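Local coordinates for alkylhalidase CmlS (PDB 3I3L), which is a flavin-dependent halogenase of chloramphenicol biosynthesis that binds FAD and probably acts as an oxidoreductase, at residues H43-F57 with A138-V151. Residues are numbered along the deposited sequence; the frame is centred on the assembly and turned at random.
Sequences HKLGHDVTIYERSAF and ARSRGITVHEETPV. With FAD (flavin-adenine dinucleotide), chain B.
I51 meets I143 and V145 in the apolar centre: its CD1 lies 4.0 Å from I143 CG2, with V145 CG2 and A138 CB close by. With CG1 of I51 anti to the carbonyl carbon (chi1 -58°) and the chain extended beyond it, CD1 reaches these partners. On the other face of the sheet, Y52 CE1 meets the H146 ring edge at CD2 (3.4 Å), the ring planes 41° apart. Strands 48-52 and 144-146 run parallel (12°), and nearly straight bonds, such as H146 N to I51 O (2.8 Å), join them. Beyond the strands, E53 O accepts from T149 N. E147 OE1 accepts from F57 N (2.8 Å), which comes from above the carboxylate plane, while OE2 forms a salt bridge with R139 NH2 (3.0 Å); an alanine here would probably leave the F57 amide and the R139 charge without these mates. E53 OE1 accepts from FAD O3B (2.9 Å), the R54 guanidinium lays one face over FAD C8A, and V151 N bonds adenine N1A (2.8 Å), so the pairing frames the adenosine site, consistent with a Rossmann-type FAD-binding fold. Strand 144-146 is outermost in its sheet, strand 25-29 flanks 48-52 beyond, helix 127-140 packs on I51 and V145, and strand 162-168 touches Y52 and H146.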
loop_
_atom_site.group_PDB
_atom_site.type_symbol
_atom_site.label_atom_id
_atom_site.label_comp_id
_atom_site.label_asym_id
_atom_site.label_seq_id
_atom_site.Cartn_x
_atom_site.Cartn_y
_atom_site.Cartn_z
ATOM N N HIS A 43 11.853 17.099 -10.009
ATOM C CA HIS A 43 13.116 17.540 -10.617
ATOM C C HIS A 43 13.385 16.828 -11.957
ATOM O O HIS A 43 13.654 17.481 -12.958
ATOM C CB HIS A 43 14.261 17.303 -9.656
ATOM C CG HIS A 43 15.601 17.396 -10.300
ATOM N ND1 HIS A 43 16.310 18.593 -10.377
ATOM C CD2 HIS A 43 16.385 16.445 -10.867
ATOM C CE1 HIS A 43 17.455 18.368 -10.991
ATOM N NE2 HIS A 43 17.527 17.076 -11.300
ATOM N N LYS A 44 13.245 15.503 -11.989
ATOM C CA LYS A 44 13.405 14.735 -13.214
ATOM C C LYS A 44 12.373 15.218 -14.261
ATOM O O LYS A 44 12.624 15.154 -15.488
ATOM C CB LYS A 44 13.181 13.243 -12.902
ATOM C CG LYS A 44 13.246 12.257 -14.095
ATOM C CD LYS A 44 13.122 10.826 -13.582
ATOM C CE LYS A 44 13.114 9.777 -14.714
ATOM N NZ LYS A 44 14.482 9.683 -15.321
ATOM N N LEU A 45 11.196 15.671 -13.801
ATOM C CA LEU A 45 10.196 16.179 -14.739
ATOM C C LEU A 45 10.450 17.658 -15.137
ATOM O O LEU A 45 9.687 18.240 -15.897
ATOM C CB LEU A 45 8.770 16.012 -14.220
ATOM C CG LEU A 45 8.293 14.576 -13.991
ATOM C CD1 LEU A 45 6.959 14.586 -13.237
ATOM C CD2 LEU A 45 8.163 13.814 -15.340
ATOM N N GLY A 46 11.519 18.237 -14.591
ATOM C CA GLY A 46 12.023 19.514 -15.003
ATOM C C GLY A 46 11.474 20.690 -14.213
ATOM O O GLY A 46 11.543 21.816 -14.696
ATOM N N HIS A 47 10.935 20.451 -13.014
ATOM C CA HIS A 47 10.366 21.510 -12.219
ATOM C C HIS A 47 11.313 21.978 -11.186
ATOM O O HIS A 47 12.341 21.364 -10.953
ATOM C CB HIS A 47 8.998 21.073 -11.621
ATOM C CG HIS A 47 8.000 20.691 -12.671
ATOM N ND1 HIS A 47 7.039 21.561 -13.139
ATOM C CD2 HIS A 47 7.832 19.541 -13.360
ATOM C CE1 HIS A 47 6.329 20.974 -14.093
ATOM N NE2 HIS A 47 6.784 19.745 -14.242
ATOM N N ASP A 48 10.951 23.070 -10.516
ATOM C CA ASP A 48 11.884 23.749 -9.630
ATOM C C ASP A 48 11.483 23.519 -8.133
ATOM O O ASP A 48 10.457 24.067 -7.640
ATOM C CB ASP A 48 11.855 25.232 -10.022
ATOM C CG ASP A 48 12.679 26.124 -9.096
ATOM O OD1 ASP A 48 13.486 25.615 -8.332
ATOM O OD2 ASP A 48 12.528 27.357 -9.169
ATOM N N VAL A 49 12.254 22.683 -7.424
ATOM C CA VAL A 49 11.766 22.129 -6.152
ATOM C C VAL A 49 12.461 22.727 -4.938
ATOM O O VAL A 49 13.689 22.847 -4.913
ATOM C CB VAL A 49 11.882 20.585 -6.119
ATOM C CG1 VAL A 49 11.441 20.078 -4.789
ATOM C CG2 VAL A 49 11.032 19.943 -7.250
ATOM N N THR A 50 11.679 23.056 -3.912
ATOM C CA THR A 50 12.240 23.325 -2.586
ATOM C C THR A 50 11.624 22.414 -1.476
ATOM O O THR A 50 10.435 22.328 -1.364
ATOM C CB THR A 50 12.152 24.832 -2.251
ATOM O OG1 THR A 50 12.937 25.572 -3.226
ATOM C CG2 THR A 50 12.701 25.107 -0.863
ATOM N N ILE A 51 12.462 21.774 -0.657
ATOM C CA ILE A 51 11.979 20.922 0.408
ATOM C C ILE A 51 12.299 21.524 1.763
ATOM O O ILE A 51 13.489 21.740 2.081
ATOM C CB ILE A 51 12.627 19.515 0.350
ATOM C CG1 ILE A 51 12.352 18.844 -1.011
ATOM C CG2 ILE A 51 12.128 18.710 1.508
ATOM C CD1 ILE A 51 13.108 17.520 -1.238
ATOM N N TYR A 52 11.252 21.739 2.574
ATOM C CA TYR A 52 11.353 22.238 3.940
ATOM C C TYR A 52 11.089 21.109 4.940
ATOM O O TYR A 52 9.993 20.565 4.969
ATOM C CB TYR A 52 10.313 23.328 4.170
ATOM C CG TYR A 52 10.424 24.497 3.209
ATOM C CD1 TYR A 52 11.301 25.571 3.472
ATOM C CD2 TYR A 52 9.673 24.536 2.053
ATOM C CE1 TYR A 52 11.435 26.644 2.611
ATOM C CE2 TYR A 52 9.794 25.603 1.151
ATOM C CZ TYR A 52 10.691 26.656 1.450
ATOM O OH TYR A 52 10.848 27.689 0.607
ATOM N N GLU A 53 12.123 20.714 5.701
ATOM C CA GLU A 53 12.045 19.671 6.702
ATOM C C GLU A 53 12.307 20.274 8.080
ATOM O O GLU A 53 13.334 20.954 8.278
ATOM C CB GLU A 53 13.076 18.587 6.369
ATOM C CG GLU A 53 13.378 17.587 7.507
ATOM C CD GLU A 53 12.135 16.853 8.009
ATOM O OE1 GLU A 53 11.459 16.221 7.180
ATOM O OE2 GLU A 53 11.820 16.919 9.221
ATOM N N ARG A 54 11.393 20.070 9.032
ATOM C CA ARG A 54 11.564 20.738 10.365
ATOM C C ARG A 54 12.716 20.145 11.194
ATOM O O ARG A 54 13.238 20.800 12.112
ATOM C CB ARG A 54 10.278 20.639 11.196
ATOM C CG ARG A 54 9.862 19.177 11.470
ATOM C CD ARG A 54 8.608 19.069 12.308
ATOM N NE ARG A 54 8.318 17.645 12.621
ATOM C CZ ARG A 54 7.179 17.213 13.169
ATOM N NH1 ARG A 54 6.195 18.100 13.457
ATOM N NH2 ARG A 54 7.000 15.897 13.395
ATOM N N SER A 55 13.096 18.897 10.922
ATOM C CA SER A 55 14.091 18.242 11.780
ATOM C C SER A 55 15.461 18.365 11.175
ATOM O O SER A 55 15.631 18.803 10.043
ATOM C CB SER A 55 13.802 16.742 11.953
ATOM O OG SER A 55 12.622 16.502 12.724
ATOM N N ALA A 56 16.454 17.918 11.934
ATOM C CA ALA A 56 17.775 17.743 11.441
ATOM C C ALA A 56 17.892 16.269 11.156
ATOM O O ALA A 56 17.445 15.459 11.998
ATOM C CB ALA A 56 18.769 18.143 12.565
ATOM N N PHE A 57 18.456 15.892 9.997
ATOM C CA PHE A 57 18.702 14.472 9.706
ATOM C C PHE A 57 20.136 14.132 10.060
ATOM O O PHE A 57 21.034 14.975 9.920
ATOM C CB PHE A 57 18.454 14.130 8.240
ATOM C CG PHE A 57 16.985 14.025 7.867
ATOM C CD1 PHE A 57 15.990 14.512 8.718
ATOM C CD2 PHE A 57 16.610 13.452 6.658
ATOM C CE1 PHE A 57 14.657 14.435 8.382
ATOM C CE2 PHE A 57 15.307 13.390 6.311
ATOM C CZ PHE A 57 14.290 13.866 7.187
ATOM N N ALA A 138 18.547 14.057 -3.093
ATOM C CA ALA A 138 17.827 15.246 -3.606
ATOM C C ALA A 138 18.761 16.467 -3.689
ATOM O O ALA A 138 18.821 17.146 -4.746
ATOM C CB ALA A 138 16.585 15.587 -2.772
ATOM N N ARG A 139 19.507 16.712 -2.597
ATOM C CA ARG A 139 20.523 17.771 -2.541
ATOM C C ARG A 139 21.495 17.699 -3.718
ATOM O O ARG A 139 21.698 18.679 -4.403
ATOM C CB ARG A 139 21.326 17.695 -1.227
ATOM C CG ARG A 139 20.695 18.454 -0.050
ATOM C CD ARG A 139 21.640 18.454 1.143
ATOM N NE ARG A 139 20.931 18.594 2.411
ATOM C CZ ARG A 139 20.691 19.756 2.992
ATOM N NH1 ARG A 139 21.128 20.874 2.421
ATOM N NH2 ARG A 139 20.016 19.818 4.133
ATOM N N SER A 140 22.087 16.531 -3.922
ATOM C CA SER A 140 23.068 16.276 -4.975
ATOM C C SER A 140 22.539 16.560 -6.344
ATOM O O SER A 140 23.322 16.653 -7.285
ATOM C CB SER A 140 23.487 14.812 -4.968
ATOM O OG SER A 140 24.311 14.590 -3.852
ATOM N N ARG A 141 21.223 16.641 -6.511
ATOM C CA ARG A 141 20.726 16.900 -7.850
ATOM C C ARG A 141 20.417 18.382 -8.015
ATOM O O ARG A 141 19.914 18.827 -9.057
ATOM C CB ARG A 141 19.566 15.986 -8.209
ATOM C CG ARG A 141 19.925 14.523 -8.102
ATOM C CD ARG A 141 18.792 13.582 -8.390
ATOM N NE ARG A 141 19.233 12.170 -8.291
ATOM C CZ ARG A 141 18.536 11.146 -8.780
ATOM N NH1 ARG A 141 17.380 11.378 -9.367
ATOM N NH2 ARG A 141 18.998 9.893 -8.675
ATOM N N GLY A 142 20.725 19.140 -6.974
ATOM C CA GLY A 142 20.567 20.612 -7.021
ATOM C C GLY A 142 19.199 21.093 -6.538
ATOM O O GLY A 142 18.898 22.287 -6.618
ATOM N N ILE A 143 18.388 20.155 -6.024
ATOM C CA ILE A 143 17.155 20.465 -5.303
ATOM C C ILE A 143 17.523 21.177 -4.057
ATOM O O ILE A 143 18.417 20.736 -3.325
ATOM C CB ILE A 143 16.316 19.165 -4.925
ATOM C CG1 ILE A 143 15.737 18.515 -6.196
ATOM C CG2 ILE A 143 15.251 19.527 -3.980
ATOM C CD1 ILE A 143 15.534 16.910 -6.115
ATOM N N THR A 144 16.812 22.270 -3.783
ATOM C CA THR A 144 17.050 23.057 -2.576
ATOM C C THR A 144 16.430 22.390 -1.358
ATOM O O THR A 144 15.220 22.087 -1.360
ATOM C CB THR A 144 16.397 24.487 -2.744
ATOM O OG1 THR A 144 16.867 25.079 -3.958
ATOM C CG2 THR A 144 16.735 25.410 -1.534
ATOM N N VAL A 145 17.223 22.178 -0.313
ATOM C CA VAL A 145 16.714 21.500 0.856
ATOM C C VAL A 145 17.042 22.335 2.091
ATOM O O VAL A 145 18.193 22.649 2.307
ATOM C CB VAL A 145 17.300 20.026 1.007
ATOM C CG1 VAL A 145 16.989 19.446 2.392
ATOM C CG2 VAL A 145 16.805 19.093 -0.101
ATOM N N HIS A 146 16.043 22.665 2.902
ATOM C CA HIS A 146 16.253 23.318 4.169
ATOM C C HIS A 146 15.838 22.401 5.319
ATOM O O HIS A 146 14.637 22.253 5.622
ATOM C CB HIS A 146 15.444 24.619 4.273
ATOM C CG HIS A 146 15.647 25.578 3.136
ATOM N ND1 HIS A 146 16.890 26.072 2.798
ATOM C CD2 HIS A 146 14.757 26.181 2.302
ATOM C CE1 HIS A 146 16.760 26.924 1.791
ATOM N NE2 HIS A 146 15.478 27.010 1.471
ATOM N N GLU A 147 16.830 21.840 6.010
ATOM C CA GLU A 147 16.593 21.104 7.230
ATOM C C GLU A 147 16.393 22.104 8.351
ATOM O O GLU A 147 16.683 23.276 8.186
ATOM C CB GLU A 147 17.746 20.156 7.547
ATOM C CG GLU A 147 17.752 18.913 6.670
ATOM C CD GLU A 147 18.895 18.017 6.959
ATOM O OE1 GLU A 147 19.231 17.810 8.153
ATOM O OE2 GLU A 147 19.476 17.477 5.989
ATOM N N GLU A 148 15.863 21.630 9.468
ATOM C CA GLU A 148 15.572 22.476 10.624
ATOM C C GLU A 148 14.813 23.747 10.232
ATOM O O GLU A 148 15.075 24.826 10.763
ATOM C CB GLU A 148 16.856 22.833 11.391
ATOM C CG GLU A 148 17.641 21.613 11.880
ATOM C CD GLU A 148 18.910 21.998 12.694
ATOM O OE1 GLU A 148 19.821 22.631 12.137
ATOM O OE2 GLU A 148 18.990 21.658 13.883
ATOM N N THR A 149 13.830 23.611 9.336
ATOM C CA THR A 149 13.071 24.751 8.832
ATOM C C THR A 149 11.599 24.301 8.756
ATOM O O THR A 149 11.141 23.882 7.692
ATOM C CB THR A 149 13.574 25.180 7.400
ATOM O OG1 THR A 149 14.973 25.462 7.422
ATOM C CG2 THR A 149 12.879 26.431 6.905
ATOM N N PRO A 150 10.880 24.325 9.893
ATOM C CA PRO A 150 9.517 23.903 9.890
ATOM C C PRO A 150 8.619 24.865 9.104
ATOM O O PRO A 150 8.831 26.080 9.144
ATOM C CB PRO A 150 9.128 23.963 11.385
ATOM C CG PRO A 150 10.110 24.846 12.024
ATOM C CD PRO A 150 11.349 24.669 11.256
ATOM N N VAL A 151 7.622 24.323 8.420
ATOM C CA VAL A 151 6.608 25.147 7.749
ATOM C C VAL A 151 5.474 25.404 8.732
ATOM O O VAL A 151 4.754 24.508 9.164
ATOM C CB VAL A 151 6.047 24.505 6.525
ATOM C CG1 VAL A 151 4.861 25.322 5.974
ATOM C CG2 VAL A 151 7.119 24.284 5.466
HETATM P PA FAD B . 7.032 10.714 7.505
HETATM O O1A FAD B . 6.390 10.974 8.848
HETATM O O2A FAD B . 7.915 9.519 7.410
HETATM O O5B FAD B . 7.875 12.049 7.088
HETATM C C5B FAD B . 7.310 13.333 7.254
HETATM C C4B FAD B . 8.387 14.396 7.569
HETATM O O4B FAD B . 7.727 15.682 7.617
HETATM C C3B FAD B . 9.041 14.194 8.916
HETATM O O3B FAD B . 10.415 14.021 8.751
HETATM C C2B FAD B . 8.752 15.487 9.693
HETATM O O2B FAD B . 9.889 15.943 10.357
HETATM C C1B FAD B . 8.334 16.472 8.612
HETATM N N9A FAD B . 7.396 17.520 8.973
HETATM C C8A FAD B . 6.241 17.392 9.685
HETATM N N7A FAD B . 5.646 18.603 9.765
HETATM C C5A FAD B . 6.447 19.526 9.183
HETATM C C6A FAD B . 6.320 20.892 9.011
HETATM N N6A FAD B . 5.257 21.539 9.453
HETATM N N1A FAD B . 7.302 21.544 8.316
HETATM C C2A FAD B . 8.408 20.889 7.834
HETATM N N3A FAD B . 8.510 19.542 8.003
HETATM C C4A FAD B . 7.547 18.864 8.665
HETATM N N1 FAD B . 5.504 1.679 6.875
HETATM C C2 FAD B . 6.136 0.714 6.110
HETATM O O2 FAD B . 6.254 0.929 4.911
HETATM N N3 FAD B . 6.593 -0.452 6.665
HETATM C C4 FAD B . 6.439 -0.696 8.004
HETATM O O4 FAD B . 6.895 -1.778 8.496
HETATM C C4X FAD B . 5.774 0.255 8.780
HETATM N N5 FAD B . 5.620 0.051 10.124
HETATM C C5X FAD B . 5.058 1.041 10.898
HETATM C C6 FAD B . 4.883 0.838 12.275
HETATM C C7 FAD B . 4.250 1.796 13.028
HETATM C C7M FAD B . 4.064 1.617 14.516
HETATM C C8 FAD B . 3.848 2.974 12.406
HETATM C C8M FAD B . 3.256 4.074 13.193
HETATM C C9 FAD B . 3.974 3.176 11.027
HETATM C C9A FAD B . 4.598 2.179 10.292
HETATM N N10 FAD B . 4.772 2.415 8.959
HETATM C C10 FAD B . 5.308 1.450 8.192
HETATM C "C1'" FAD B . 4.111 3.635 8.413
HETATM C "C2'" FAD B . 5.129 4.512 7.725
HETATM O "O2'" FAD B . 6.176 4.701 8.591
HETATM C "C3'" FAD B . 4.609 5.826 7.208
HETATM O "O3'" FAD B . 3.581 5.584 6.272
HETATM C "C4'" FAD B . 5.740 6.621 6.475
HETATM O "O4'" FAD B . 6.726 7.064 7.367
HETATM C "C5'" FAD B . 5.149 7.864 5.824
HETATM O "O5'" FAD B . 6.130 8.550 5.101
HETATM P P FAD B . 5.891 10.102 4.934
HETATM O O1P FAD B . 4.457 10.348 4.519
HETATM O O2P FAD B . 7.008 10.700 4.087
HETATM O O3P FAD B . 5.881 10.709 6.434
HETATM O O HOH W 1 15.685 24.129 -6.494
HETATM O O HOH W 2 21.238 15.560 6.615
#